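Local coordinates for putative uncharacterized protein (Methanosarcina barkeri str. Fusaro, PDB 3P43) that probably acts as a manganese-dependent 3'-phosphoesterase of the LigD superfamily, trimming damaged or blocked 3' ends of DNA during repair, at residues 42-47 / 61-66; 46-51 / 120-125; 55-60 / 116-121. All coordinates share one frame; numbering follows the deposited sequence. Where two conformers were deposited one is given.

Interaction 1. Residues 42-47 / 61-66; sequences LHYDFR and KEPPKD. With MN (manganese (II) ion), chain B.
With chi1 at -70°, Tyr44 turns its CG away from its own carbonyl carbon, and Glu62 does the same at -59°, so that ring and carboxylate chain run side by side in one direction. The setting is the beta barrel of the LigD 3'-phosphoesterase family, where segment 42-47 of strand 42-50 illustrates how alternation divides a strand's work: Tyr44 faces the loop 61-66, while His43 and Asp45 supply two of the protein ligands of the manganese. Over one face of the phenol ring sits the CA of Glu62, 4.1 Å from the ring centroid, a CH-pi contact displaced toward the rim. The extended Glu62 chain then follows the ring outward, its CG lying 3.7 Å from Tyr44 CZ, with the carboxylate plane turned 67° from the ring. Pro63 crosses the tyrosine at about a right angle and brings its CD to 3.9 Å from Tyr44 CG. An edge-to-face meeting with Trp103 adds a further aromatic neighbour, and Arg71 binds the carbonyl oxygen of Glu62, tying the loop to strand 70-80. The metal side is organised differently. His37 completes the protein ligands of the manganese ion, and the ND1 of His43 donates to the carbonyl of Lys41, which should fix the imidazole's rotation. NE2 of His43 meets the manganese at 2.3 Å, and OD2 of Asp45 binds the same ion at 2.2 Å.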
ATOM      1  N   LEU A  42      -9.586  11.289   3.623  1.00 21.67           N
ATOM      2  CA  LEU A  42      -9.137  10.113   4.349  0.70 19.99           C
ATOM      3  C   LEU A  42      -8.846   9.011   3.332  1.00 20.42           C
ATOM      4  O   LEU A  42      -9.705   8.684   2.512  1.00 21.54           O
ATOM      5  CB  LEU A  42     -10.222   9.663   5.332  0.70 18.58           C
ATOM      6  CG  LEU A  42      -9.887   8.630   6.412  0.70 18.58           C
ATOM      7  CD1 LEU A  42      -9.549   7.261   5.812  0.70 15.60           C
ATOM      8  CD2 LEU A  42      -8.761   9.144   7.310  0.70 17.44           C
ATOM      9  N   HIS A  43      -7.643   8.451   3.385  1.00 16.19           N
ATOM     10  CA  HIS A  43      -7.280   7.341   2.509  1.00 20.23           C
ATOM     11  C   HIS A  43      -6.270   6.442   3.201  1.00 16.96           C
ATOM     12  O   HIS A  43      -5.868   6.701   4.334  1.00 18.19           O
ATOM     13  CB  HIS A  43      -6.713   7.848   1.185  1.00 16.38           C
ATOM     14  CG  HIS A  43      -5.437   8.608   1.334  1.00 19.31           C
ATOM     15  ND1 HIS A  43      -5.404   9.953   1.630  1.00 22.71           N
ATOM     16  CD2 HIS A  43      -4.147   8.214   1.230  1.00 20.37           C
ATOM     17  CE1 HIS A  43      -4.149  10.356   1.701  1.00 20.06           C
ATOM     18  NE2 HIS A  43      -3.367   9.321   1.459  1.00 20.99           N
ATOM     19  N   TYR A  44      -5.868   5.377   2.521  1.00 16.45           N
ATOM     20  CA  TYR A  44      -4.929   4.436   3.103  1.00 14.55           C
ATOM     21  C   TYR A  44      -3.703   4.305   2.229  1.00 16.45           C
ATOM     22  O   TYR A  44      -3.799   4.094   1.021  1.00 16.24           O
ATOM     23  CB  TYR A  44      -5.591   3.076   3.328  1.00 17.90           C
ATOM     24  CG  TYR A  44      -6.624   3.096   4.433  1.00 19.75           C
ATOM     25  CD1 TYR A  44      -6.331   2.581   5.690  1.00 16.60           C
ATOM     26  CD2 TYR A  44      -7.888   3.641   4.222  1.00 16.26           C
ATOM     27  CE1 TYR A  44      -7.265   2.603   6.709  1.00 17.54           C
ATOM     28  CE2 TYR A  44      -8.834   3.667   5.240  1.00 16.82           C
ATOM     29  CZ  TYR A  44      -8.516   3.147   6.480  1.00 17.70           C
ATOM     30  OH  TYR A  44      -9.441   3.162   7.498  1.00 18.08           O
ATOM     31  N   ASP A  45      -2.542   4.459   2.844  1.00 16.27           N
ATOM     32  CA  ASP A  45      -1.298   4.273   2.123  1.00 18.30           C
ATOM     33  C   ASP A  45      -0.814   2.848   2.341  1.00 16.53           C
ATOM     34  O   ASP A  45      -0.626   2.406   3.476  1.00 14.39           O
ATOM     35  CB  ASP A  45      -0.261   5.305   2.557  1.00 16.75           C
ATOM     36  CG  ASP A  45      -0.628   6.704   2.115  1.00 20.20           C
ATOM     37  OD1 ASP A  45      -0.813   6.910   0.899  1.00 21.87           O
ATOM     38  OD2 ASP A  45      -0.740   7.597   2.973  1.00 18.33           O
ATOM     39  N   PHE A  46      -0.669   2.128   1.234  1.00 14.80           N
ATOM     40  CA  PHE A  46      -0.201   0.754   1.244  1.00 14.66           C
ATOM     41  C   PHE A  46       1.257   0.725   0.774  1.00 15.83           C
ATOM     42  O   PHE A  46       1.567   1.193  -0.318  1.00 14.05           O
ATOM     43  CB  PHE A  46      -1.083  -0.105   0.328  1.00 13.89           C
ATOM     44  CG  PHE A  46      -0.623  -1.521   0.211  1.00 12.66           C
ATOM     45  CD1 PHE A  46      -0.851  -2.422   1.235  1.00 12.05           C
ATOM     46  CD2 PHE A  46       0.047  -1.950  -0.918  1.00 13.31           C
ATOM     47  CE1 PHE A  46      -0.420  -3.724   1.135  1.00 14.41           C
ATOM     48  CE2 PHE A  46       0.477  -3.255  -1.025  1.00 15.29           C
ATOM     49  CZ  PHE A  46       0.249  -4.143   0.005  1.00 11.95           C
ATOM     50  N   ARG A  47       2.143   0.185   1.604  1.00 13.58           N
ATOM     51  CA  ARG A  47       3.576   0.236   1.326  1.00 14.83           C
ATOM     52  C   ARG A  47       4.239  -1.131   1.415  1.00 15.95           C
ATOM     53  O   ARG A  47       4.011  -1.881   2.364  1.00 15.78           O
ATOM     54  CB  ARG A  47       4.276   1.180   2.301  1.00 15.82           C
ATOM     55  CG  ARG A  47       3.635   2.545   2.445  1.00 17.55           C
ATOM     56  CD  ARG A  47       4.498   3.430   3.319  1.00 17.15           C
ATOM     57  NE  ARG A  47       3.741   4.537   3.871  1.00 20.91           N
ATOM     58  CZ  ARG A  47       3.439   5.637   3.195  1.00 18.79           C
ATOM     59  NH1 ARG A  47       3.836   5.765   1.936  1.00 21.15           N
ATOM     60  NH2 ARG A  47       2.738   6.600   3.777  1.00 18.55           N
ATOM     61  N   LYS A  61      -9.856   3.663  -0.190  1.00 23.41           N
ATOM     62  CA  LYS A  61     -10.701   2.927   0.744  1.00 18.71           C
ATOM     63  C   LYS A  61      -9.832   1.935   1.504  1.00 20.85           C
ATOM     64  O   LYS A  61      -8.667   1.746   1.162  1.00 17.40           O
ATOM     65  CB  LYS A  61     -11.804   2.177  -0.006  1.00 26.80           C
ATOM     66  CG  LYS A  61     -12.985   3.034  -0.447  1.00 28.42           C
ATOM     67  CD  LYS A  61     -13.896   2.250  -1.377  1.00 28.53           C
ATOM     68  CE  LYS A  61     -15.135   3.043  -1.772  1.00 37.41           C
ATOM     69  NZ  LYS A  61     -16.153   3.060  -0.682  1.00 44.30           N
ATOM     70  N   GLU A  62     -10.391   1.296   2.526  1.00 20.17           N
ATOM     71  CA  GLU A  62      -9.640   0.296   3.282  1.00 21.26           C
ATOM     72  C   GLU A  62      -9.170  -0.818   2.356  1.00 20.64           C
ATOM     73  O   GLU A  62      -9.931  -1.290   1.507  1.00 18.04           O
ATOM     74  CB  GLU A  62     -10.488  -0.309   4.402  1.00 18.78           C
ATOM     75  CG  GLU A  62     -11.011   0.687   5.434  1.00 19.44           C
ATOM     76  CD  GLU A  62     -11.549   0.000   6.681  1.00 20.13           C
ATOM     77  OE1 GLU A  62     -11.607  -1.250   6.691  1.00 21.37           O
ATOM     78  OE2 GLU A  62     -11.911   0.704   7.654  1.00 19.30           O
ATOM     79  N   PRO A  63      -7.907  -1.240   2.507  1.00 20.61           N
ATOM     80  CA  PRO A  63      -7.447  -2.401   1.743  1.00 20.16           C
ATOM     81  C   PRO A  63      -8.381  -3.569   2.029  1.00 20.20           C
ATOM     82  O   PRO A  63      -8.833  -3.719   3.159  1.00 19.33           O
ATOM     83  CB  PRO A  63      -6.051  -2.664   2.315  1.00 17.21           C
ATOM     84  CG  PRO A  63      -5.592  -1.316   2.786  1.00 18.41           C
ATOM     85  CD  PRO A  63      -6.834  -0.648   3.325  1.00 21.11           C
ATOM     86  N   PRO A  64      -8.688  -4.378   1.009  1.00 19.42           N
ATOM     87  CA  PRO A  64      -9.721  -5.405   1.189  1.00 22.23           C
ATOM     88  C   PRO A  64      -9.195  -6.583   2.007  1.00 20.94           C
ATOM     89  O   PRO A  64      -8.127  -7.113   1.709  1.00 17.34           O
ATOM     90  CB  PRO A  64     -10.035  -5.834  -0.250  1.00 19.73           C
ATOM     91  CG  PRO A  64      -8.755  -5.595  -0.993  1.00 23.42           C
ATOM     92  CD  PRO A  64      -8.110  -4.388  -0.347  1.00 21.12           C
ATOM     93  N   LYS A  65      -9.942  -6.983   3.030  1.00 22.60           N
ATOM     94  CA  LYS A  65      -9.525  -8.088   3.889  1.00 22.05           C
ATOM     95  C   LYS A  65      -9.893  -9.442   3.294  1.00 21.00           C
ATOM     96  O   LYS A  65      -9.330 -10.469   3.673  1.00 22.16           O
ATOM     97  CB  LYS A  65     -10.134  -7.950   5.287  1.00 21.43           C
ATOM     98  CG  LYS A  65      -9.726  -6.685   6.032  1.00 23.32           C
ATOM     99  CD  LYS A  65     -10.406  -6.628   7.386  1.00 28.50           C
ATOM    100  CE  LYS A  65     -10.224  -5.275   8.042  1.00 31.30           C
ATOM    101  NZ  LYS A  65     -10.906  -5.198   9.366  1.00 36.16           N
ATOM    102  N   ASP A  66     -10.843  -9.436   2.365  1.00 24.19           N
ATOM    103  CA  ASP A  66     -11.303 -10.660   1.715  1.00 23.59           C
ATOM    104  C   ASP A  66     -11.308 -10.500   0.202  1.00 21.82           C
ATOM    105  O   ASP A  66     -11.476  -9.396  -0.309  1.00 25.18           O
ATOM    106  CB  ASP A  66     -12.721 -11.008   2.186  1.00 27.87           C
ATOM    107  CG  ASP A  66     -12.767 -11.447   3.635  1.00 28.71           C
ATOM    108  OD1 ASP A  66     -11.763 -12.009   4.124  1.00 32.58           O
ATOM    109  OD2 ASP A  66     -13.814 -11.236   4.281  1.00 36.89           O
TER
HETATM  110 MN    MN B 152      -1.131   9.422   1.749  1.00 21.87          MN

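Interaction 2. Residues 46-51 / 120-125; sequences FRLEMD and VSLEGK
Phe46 and Leu122 approach from opposite directions, and the leucine comes to the edge of the ring, near its plane: CD1 of Leu122 stands 4.1 Å from CE1 of Phe46. The phenyl group gets there because its CG lies opposite the backbone N (chi1 176°), which carries the ring toward strand 120-123. Two residues further on, Leu48 inclines across Val120 at a slant and offers one methyl to each of two partners. Its CD1 is 4.1 Å from CG1 of Val120, whereas its CD2 lies 4.3 Å from CD2 of Leu122. Leu122 in turn divides its branches, CD1 going to the phenylalanine and CD2 to Leu48. The four side chains, all buried, therefore meet through methyl and ring-edge contacts alone. The strands themselves stay well apart, their short axes approaching to 10.8 Å and making 109° between N-to-C directions, so side chains rather than backbone bonds bridge the gap. Phe32 of strand 31-38 touches both Leu48 and Leu122, and Phe147 meets the Phe46 ring with planes at about 40°, extending the apolar cluster. Strand pairing closes on itself, running 31-38, 42-50, 53-59, 70-80, 145-149, 130-135, 117-123, 98-114 and back to 31-38; the contact crosses the interior of this beta barrel as part of its hydrophobic core.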
ATOM      1  N   PHE A  46      -0.669   2.128   1.234  1.00 14.80           N
ATOM      2  CA  PHE A  46      -0.201   0.754   1.244  1.00 14.66           C
ATOM      3  C   PHE A  46       1.257   0.725   0.774  1.00 15.83           C
ATOM      4  O   PHE A  46       1.567   1.193  -0.318  1.00 14.05           O
ATOM      5  CB  PHE A  46      -1.083  -0.105   0.328  1.00 13.89           C
ATOM      6  CG  PHE A  46      -0.623  -1.521   0.211  1.00 12.66           C
ATOM      7  CD1 PHE A  46      -0.851  -2.422   1.235  1.00 12.05           C
ATOM      8  CD2 PHE A  46       0.047  -1.950  -0.918  1.00 13.31           C
ATOM      9  CE1 PHE A  46      -0.420  -3.724   1.135  1.00 14.41           C
ATOM     10  CE2 PHE A  46       0.477  -3.255  -1.025  1.00 15.29           C
ATOM     11  CZ  PHE A  46       0.249  -4.143   0.005  1.00 11.95           C
ATOM     12  N   ARG A  47       2.143   0.185   1.604  1.00 13.58           N
ATOM     13  CA  ARG A  47       3.576   0.236   1.326  1.00 14.83           C
ATOM     14  C   ARG A  47       4.239  -1.131   1.415  1.00 15.95           C
ATOM     15  O   ARG A  47       4.011  -1.881   2.364  1.00 15.78           O
ATOM     16  CB  ARG A  47       4.276   1.180   2.301  1.00 15.82           C
ATOM     17  CG  ARG A  47       3.635   2.545   2.445  1.00 17.55           C
ATOM     18  CD  ARG A  47       4.498   3.430   3.319  1.00 17.15           C
ATOM     19  NE  ARG A  47       3.741   4.537   3.871  1.00 20.91           N
ATOM     20  CZ  ARG A  47       3.439   5.637   3.195  1.00 18.79           C
ATOM     21  NH1 ARG A  47       3.836   5.765   1.936  1.00 21.15           N
ATOM     22  NH2 ARG A  47       2.738   6.600   3.777  1.00 18.55           N
ATOM     23  N   LEU A  48       5.078  -1.432   0.431  1.00 14.78           N
ATOM     24  CA  LEU A  48       5.831  -2.682   0.393  1.00 15.59           C
ATOM     25  C   LEU A  48       7.319  -2.378   0.411  1.00 14.87           C
ATOM     26  O   LEU A  48       7.797  -1.531  -0.351  1.00 12.62           O
ATOM     27  CB  LEU A  48       5.517  -3.460  -0.887  1.00 15.24           C
ATOM     28  CG  LEU A  48       4.135  -4.080  -1.060  1.00 14.08           C
ATOM     29  CD1 LEU A  48       3.974  -4.595  -2.484  1.00 14.07           C
ATOM     30  CD2 LEU A  48       3.907  -5.198  -0.050  1.00 16.13           C
ATOM     31  N   GLU A  49       8.055  -3.066   1.274  1.00 12.83           N
ATOM     32  CA  GLU A  49       9.503  -2.909   1.294  1.00 17.38           C
ATOM     33  C   GLU A  49      10.108  -3.598   0.087  1.00 17.43           C
ATOM     34  O   GLU A  49       9.999  -4.816  -0.064  1.00 18.95           O
ATOM     35  CB  GLU A  49      10.126  -3.474   2.570  1.00 17.85           C
ATOM     36  CG  GLU A  49      11.652  -3.442   2.539  1.00 24.69           C
ATOM     37  CD  GLU A  49      12.288  -4.023   3.786  1.00 26.64           C
ATOM     38  OE1 GLU A  49      11.574  -4.190   4.798  1.00 26.75           O
ATOM     39  OE2 GLU A  49      13.506  -4.304   3.755  1.00 27.55           O
ATOM     40  N   MET A  50      10.718  -2.799  -0.782  1.00 18.32           N
ATOM     41  CA  MET A  50      11.470  -3.293  -1.922  1.00 19.98           C
ATOM     42  C   MET A  50      12.767  -2.505  -1.996  1.00 20.97           C
ATOM     43  O   MET A  50      12.759  -1.284  -1.855  1.00 20.86           O
ATOM     44  CB  MET A  50      10.685  -3.059  -3.216  1.00 25.06           C
ATOM     45  CG  MET A  50       9.249  -3.549  -3.185  1.00 27.53           C
ATOM     46  SD  MET A  50       9.036  -5.089  -4.092  1.00 29.19           S
ATOM     47  CE  MET A  50       7.271  -5.311  -3.984  1.00 23.64           C
ATOM     48  N   ASP A  51      13.875  -3.200  -2.220  1.00 22.28           N
ATOM     49  CA  ASP A  51      15.156  -2.546  -2.454  1.00 24.41           C
ATOM     50  C   ASP A  51      15.473  -1.481  -1.410  1.00 21.70           C
ATOM     51  O   ASP A  51      15.972  -0.409  -1.741  1.00 19.82           O
ATOM     52  CB  ASP A  51      15.181  -1.930  -3.853  1.00 26.47           C
ATOM     53  CG  ASP A  51      15.188  -2.980  -4.955  1.00 31.13           C
ATOM     54  OD1 ASP A  51      16.187  -3.726  -5.060  1.00 29.24           O
ATOM     55  OD2 ASP A  51      14.199  -3.057  -5.719  1.00 30.75           O
ATOM     56  N   VAL A 120       2.046 -10.647  -3.978  1.00 13.59           N
ATOM     57  CA  VAL A 120       2.718 -10.837  -2.695  1.00 15.66           C
ATOM     58  C   VAL A 120       1.869 -11.645  -1.718  1.00 16.82           C
ATOM     59  O   VAL A 120       0.644 -11.595  -1.760  1.00 16.38           O
ATOM     60  CB  VAL A 120       3.050  -9.488  -2.043  1.00 14.38           C
ATOM     61  CG1 VAL A 120       4.003  -8.707  -2.910  1.00 14.74           C
ATOM     62  CG2 VAL A 120       1.768  -8.691  -1.802  1.00 16.61           C
ATOM     63  N   SER A 121       2.523 -12.396  -0.841  1.00 15.66           N
ATOM     64  CA  SER A 121       1.808 -13.069   0.232  1.00 16.80           C
ATOM     65  C   SER A 121       2.004 -12.288   1.527  1.00 17.90           C
ATOM     66  O   SER A 121       3.114 -12.208   2.052  1.00 14.37           O
ATOM     67  CB  SER A 121       2.293 -14.506   0.396  1.00 19.73           C
ATOM     68  OG  SER A 121       1.567 -15.157   1.416  1.00 23.49           O
ATOM     69  N   LEU A 122       0.923 -11.702   2.029  1.00 13.49           N
ATOM     70  CA  LEU A 122       1.000 -10.842   3.205  1.00 17.45           C
ATOM     71  C   LEU A 122       0.768 -11.592   4.514  1.00 19.62           C
ATOM     72  O   LEU A 122      -0.067 -12.494   4.592  1.00 19.28           O
ATOM     73  CB  LEU A 122      -0.015  -9.701   3.095  1.00 16.53           C
ATOM     74  CG  LEU A 122       0.047  -8.811   1.854  1.00 15.64           C
ATOM     75  CD1 LEU A 122      -0.945  -7.674   1.999  1.00 13.27           C
ATOM     76  CD2 LEU A 122       1.439  -8.268   1.656  1.00 13.53           C
ATOM     77  N   GLU A 123       1.506 -11.199   5.548  1.00 21.02           N
ATOM     78  CA  GLU A 123       1.319 -11.767   6.876  1.00 22.05           C
ATOM     79  C   GLU A 123       1.091 -10.661   7.901  1.00 19.47           C
ATOM     80  O   GLU A 123       1.993 -10.313   8.659  1.00 20.36           O
ATOM     81  CB  GLU A 123       2.525 -12.626   7.266  1.00 25.48           C
ATOM     82  CG  GLU A 123       2.363 -13.363   8.585  1.00 22.04           C
ATOM     83  CD  GLU A 123       1.087 -14.185   8.637  1.00 34.67           C
ATOM     84  OE1 GLU A 123       0.979 -15.172   7.874  1.00 40.42           O
ATOM     85  OE2 GLU A 123       0.190 -13.839   9.440  1.00 35.83           O
ATOM     86  N   GLY A 124      -0.115 -10.101   7.904  1.00 18.72           N
ATOM     87  CA  GLY A 124      -0.471  -9.051   8.840  1.00 22.10           C
ATOM     88  C   GLY A 124      -1.614  -9.470   9.747  1.00 24.10           C
ATOM     89  O   GLY A 124      -1.974 -10.649   9.801  1.00 23.42           O
ATOM     90  N   LYS A 125      -2.184  -8.505  10.462  1.00 21.95           N
ATOM     91  CA  LYS A 125      -3.279  -8.777  11.388  1.00 23.39           C
ATOM     92  C   LYS A 125      -4.626  -8.549  10.717  1.00 23.33           C
ATOM     93  O   LYS A 125      -5.628  -9.146  11.097  1.00 28.92           O
ATOM     94  CB  LYS A 125      -3.171  -7.884  12.624  1.00 25.42           C
ATOM     95  CG  LYS A 125      -1.941  -8.132  13.471  1.00 28.35           C
ATOM     96  CD  LYS A 125      -2.009  -7.317  14.747  1.00 35.21           C
ATOM     97  CE  LYS A 125      -0.872  -7.661  15.695  1.00 39.64           C
ATOM     98  NZ  LYS A 125      -0.965  -6.873  16.956  1.00 44.58           N
TER

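Interaction 3. Residues 55-60 / 116-121; sequences KSWAVP and REIVVS
Strands 55-59 and 117-121 remain far apart as backbones, the nearest CA atoms being those of Lys55 and Ile118 at 11.2 Å, and only side chains span the interval. Trp57 and Ile118 both reach into the gap. In Ile118, CG1 is placed away from the carbonyl carbon (chi1 -61°) and the chain continues straight to CD1 (chi2 -179°), giving the residue its full length. This terminal methyl arrives at the rim of the Trp57 indole, near the ring plane, 3.8 Å from CH2 and 3.9 Å from CZ2 of the tryptophan. The six-membered end of the indole, rather than its pyrrole part, therefore makes the contact. Such filling of the interval by one large aromatic and one long aliphatic side chain shows how the interior of this beta barrel is packed between strands that are not partners in the sheet. Trp57 also meets Trp145 edge-to-face and touches Leu133 of strand 130-135, so the indole is enclosed from several strands. Lys55 joins at the margin through its aliphatic portion: the methylene CE comes within 4.1 Å of Ile118 CD1. Its chain is extended as far as CE and bends only at the last torsion, chi4 62°, where NZ turns off, making a long and weak ion pair with Glu75.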
ATOM      1  N   LYS A  55       7.964   1.024  -1.405  1.00 11.49           N
ATOM      2  CA  LYS A  55       7.191   1.344  -2.603  1.00 14.34           C
ATOM      3  C   LYS A  55       5.752   1.546  -2.150  1.00 14.85           C
ATOM      4  O   LYS A  55       5.228   0.738  -1.379  1.00 10.94           O
ATOM      5  CB  LYS A  55       7.287   0.215  -3.634  1.00 14.38           C
ATOM      6  CG  LYS A  55       6.819   0.606  -5.038  1.00 15.92           C
ATOM      7  CD  LYS A  55       6.937  -0.573  -6.006  1.00 20.64           C
ATOM      8  CE  LYS A  55       6.324  -0.251  -7.362  1.00 24.92           C
ATOM      9  NZ  LYS A  55       7.007   0.888  -8.034  1.00 22.72           N
ATOM     10  N   SER A  56       5.113   2.616  -2.619  1.00 14.57           N
ATOM     11  CA  SER A  56       3.879   3.078  -1.982  1.00 14.54           C
ATOM     12  C   SER A  56       2.716   3.351  -2.928  1.00 16.73           C
ATOM     13  O   SER A  56       2.913   3.797  -4.062  1.00 16.53           O
ATOM     14  CB  SER A  56       4.162   4.335  -1.151  1.00 16.60           C
ATOM     15  OG  SER A  56       5.059   4.050  -0.096  1.00 15.91           O
ATOM     16  N   TRP A  57       1.506   3.089  -2.436  1.00 13.66           N
ATOM     17  CA  TRP A  57       0.272   3.367  -3.168  1.00 15.83           C
ATOM     18  C   TRP A  57      -0.744   4.016  -2.243  1.00 20.11           C
ATOM     19  O   TRP A  57      -0.873   3.617  -1.083  1.00 17.84           O
ATOM     20  CB  TRP A  57      -0.352   2.081  -3.722  1.00 16.79           C
ATOM     21  CG  TRP A  57       0.428   1.383  -4.808  1.00 13.46           C
ATOM     22  CD1 TRP A  57       0.214   1.465  -6.152  1.00 14.62           C
ATOM     23  CD2 TRP A  57       1.520   0.470  -4.631  1.00 13.71           C
ATOM     24  NE1 TRP A  57       1.111   0.667  -6.826  1.00 16.96           N
ATOM     25  CE2 TRP A  57       1.923   0.045  -5.912  1.00 17.52           C
ATOM     26  CE3 TRP A  57       2.195  -0.033  -3.509  1.00 13.93           C
ATOM     27  CZ2 TRP A  57       2.978  -0.847  -6.106  1.00 15.85           C
ATOM     28  CZ3 TRP A  57       3.241  -0.915  -3.703  1.00 15.05           C
ATOM     29  CH2 TRP A  57       3.619  -1.318  -4.991  1.00 12.09           C
ATOM     30  N   ALA A  58      -1.464   5.012  -2.757  1.00 15.68           N
ATOM     31  CA  ALA A  58      -2.619   5.569  -2.062  1.00 17.05           C
ATOM     32  C   ALA A  58      -3.888   4.820  -2.484  1.00 16.98           C
ATOM     33  O   ALA A  58      -4.208   4.740  -3.668  1.00 15.76           O
ATOM     34  CB  ALA A  58      -2.757   7.043  -2.372  1.00 15.66           C
ATOM     35  N   VAL A  59      -4.589   4.259  -1.507  1.00 18.45           N
ATOM     36  CA  VAL A  59      -5.842   3.555  -1.742  1.00 17.12           C
ATOM     37  C   VAL A  59      -6.970   4.325  -1.058  1.00 16.29           C
ATOM     38  O   VAL A  59      -6.971   4.462   0.163  1.00 18.62           O
ATOM     39  CB  VAL A  59      -5.786   2.124  -1.163  1.00 18.89           C
ATOM     40  CG1 VAL A  59      -6.983   1.304  -1.629  1.00 17.72           C
ATOM     41  CG2 VAL A  59      -4.483   1.444  -1.561  1.00 18.14           C
ATOM     42  N   PRO A  60      -7.926   4.840  -1.844  1.00 19.73           N
ATOM     43  CA  PRO A  60      -9.014   5.679  -1.313  1.00 20.33           C
ATOM     44  C   PRO A  60      -9.997   4.970  -0.370  1.00 21.36           C
ATOM     45  O   PRO A  60     -10.874   5.625   0.183  1.00 23.88           O
ATOM     46  CB  PRO A  60      -9.733   6.177  -2.574  1.00 20.35           C
ATOM     47  CG  PRO A  60      -9.300   5.245  -3.671  1.00 22.38           C
ATOM     48  CD  PRO A  60      -7.923   4.795  -3.317  1.00 20.28           C
ATOM     49  N   ARG A 116       4.286  -4.095 -14.678  1.00 20.40           N
ATOM     50  CA  ARG A 116       2.853  -3.847 -14.509  1.00 20.66           C
ATOM     51  C   ARG A 116       2.134  -4.797 -13.556  1.00 18.27           C
ATOM     52  O   ARG A 116       0.903  -4.837 -13.535  1.00 20.76           O
ATOM     53  CB  ARG A 116       2.135  -3.898 -15.857  1.00 21.53           C
ATOM     54  CG  ARG A 116       2.294  -2.660 -16.718  1.00 25.09           C
ATOM     55  CD  ARG A 116       1.234  -2.650 -17.814  1.00 24.99           C
ATOM     56  NE  ARG A 116       1.023  -3.984 -18.360  1.00 29.14           N
ATOM     57  CZ  ARG A 116      -0.017  -4.762 -18.076  1.00 29.41           C
ATOM     58  NH1 ARG A 116      -0.971  -4.335 -17.258  1.00 29.51           N
ATOM     59  NH2 ARG A 116      -0.109  -5.966 -18.629  1.00 31.23           N
ATOM     60  N   GLU A 117       2.877  -5.562 -12.771  1.00 14.34           N
ATOM     61  CA  GLU A 117       2.232  -6.542 -11.915  1.00 17.60           C
ATOM     62  C   GLU A 117       3.075  -6.900 -10.709  1.00 18.91           C
ATOM     63  O   GLU A 117       4.287  -7.086 -10.818  1.00 17.42           O
ATOM     64  CB  GLU A 117       1.866  -7.802 -12.705  1.00 21.14           C
ATOM     65  CG  GLU A 117       1.047  -8.811 -11.905  1.00 22.56           C
ATOM     66  CD  GLU A 117       0.650 -10.037 -12.723  1.00 32.39           C
ATOM     67  OE1 GLU A 117       1.056 -10.135 -13.903  1.00 38.57           O
ATOM     68  OE2 GLU A 117      -0.069 -10.905 -12.183  1.00 33.30           O
ATOM     69  N   ILE A 118       2.414  -6.974  -9.558  1.00 15.54           N
ATOM     70  CA  ILE A 118       3.049  -7.373  -8.313  1.00 16.71           C
ATOM     71  C   ILE A 118       2.131  -8.328  -7.563  1.00 18.13           C
ATOM     72  O   ILE A 118       0.947  -8.045  -7.373  1.00 18.20           O
ATOM     73  CB  ILE A 118       3.390  -6.156  -7.435  1.00 17.77           C
ATOM     74  CG1 ILE A 118       4.378  -5.245  -8.173  1.00 21.55           C
ATOM     75  CG2 ILE A 118       3.962  -6.606  -6.101  1.00 18.50           C
ATOM     76  CD1 ILE A 118       4.809  -4.018  -7.401  1.00 17.87           C
ATOM     77  N   VAL A 119       2.676  -9.470  -7.161  1.00 16.02           N
ATOM     78  CA  VAL A 119       1.919 -10.445  -6.389  1.00 14.85           C
ATOM     79  C   VAL A 119       2.698 -10.772  -5.125  1.00 15.25           C
ATOM     80  O   VAL A 119       3.871 -11.128  -5.189  1.00 19.25           O
ATOM     81  CB  VAL A 119       1.681 -11.740  -7.182  1.00 17.11           C
ATOM     82  CG1 VAL A 119       0.764 -12.685  -6.395  1.00 17.67           C
ATOM     83  CG2 VAL A 119       1.095 -11.430  -8.548  1.00 17.50           C
ATOM     84  N   VAL A 120       2.046 -10.647  -3.978  1.00 13.59           N
ATOM     85  CA  VAL A 120       2.718 -10.837  -2.695  1.00 15.66           C
ATOM     86  C   VAL A 120       1.869 -11.645  -1.718  1.00 16.82           C
ATOM     87  O   VAL A 120       0.644 -11.595  -1.760  1.00 16.38           O
ATOM     88  CB  VAL A 120       3.050  -9.488  -2.043  1.00 14.38           C
ATOM     89  CG1 VAL A 120       4.003  -8.707  -2.910  1.00 14.74           C
ATOM     90  CG2 VAL A 120       1.768  -8.691  -1.802  1.00 16.61           C
ATOM     91  N   SER A 121       2.523 -12.396  -0.841  1.00 15.66           N
ATOM     92  CA  SER A 121       1.808 -13.069   0.232  1.00 16.80           C
ATOM     93  C   SER A 121       2.004 -12.288   1.527  1.00 17.90           C
ATOM     94  O   SER A 121       3.114 -12.208   2.052  1.00 14.37           O
ATOM     95  CB  SER A 121       2.293 -14.506   0.396  1.00 19.73           C
ATOM     96  OG  SER A 121       1.567 -15.157   1.416  1.00 23.49           O
TER

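Overall arrangement
All three contacts draw on one curled antiparallel sheet, interaction 1 joining it to the loop 61-66, and their centres are 9 to 12 Å apart. Strands 42-50 and 53-59 follow each other in the chain and are neighbours in the sheet; interactions 1 and 2 share the former, whereas interaction 3 uses the latter. Probable backbone hydrogen bonds, such as Phe46 N to Trp57 O, knit these strands together. Interactions 2 and 3 both end on strand 117-123, and Leu48 CD1 packs on Trp57 CZ3, merging them into one interior cluster. A single strand, 42-50, thus carries two of the three protein ligands of the manganese as well as core residues, joining the metal site to the barrel interior.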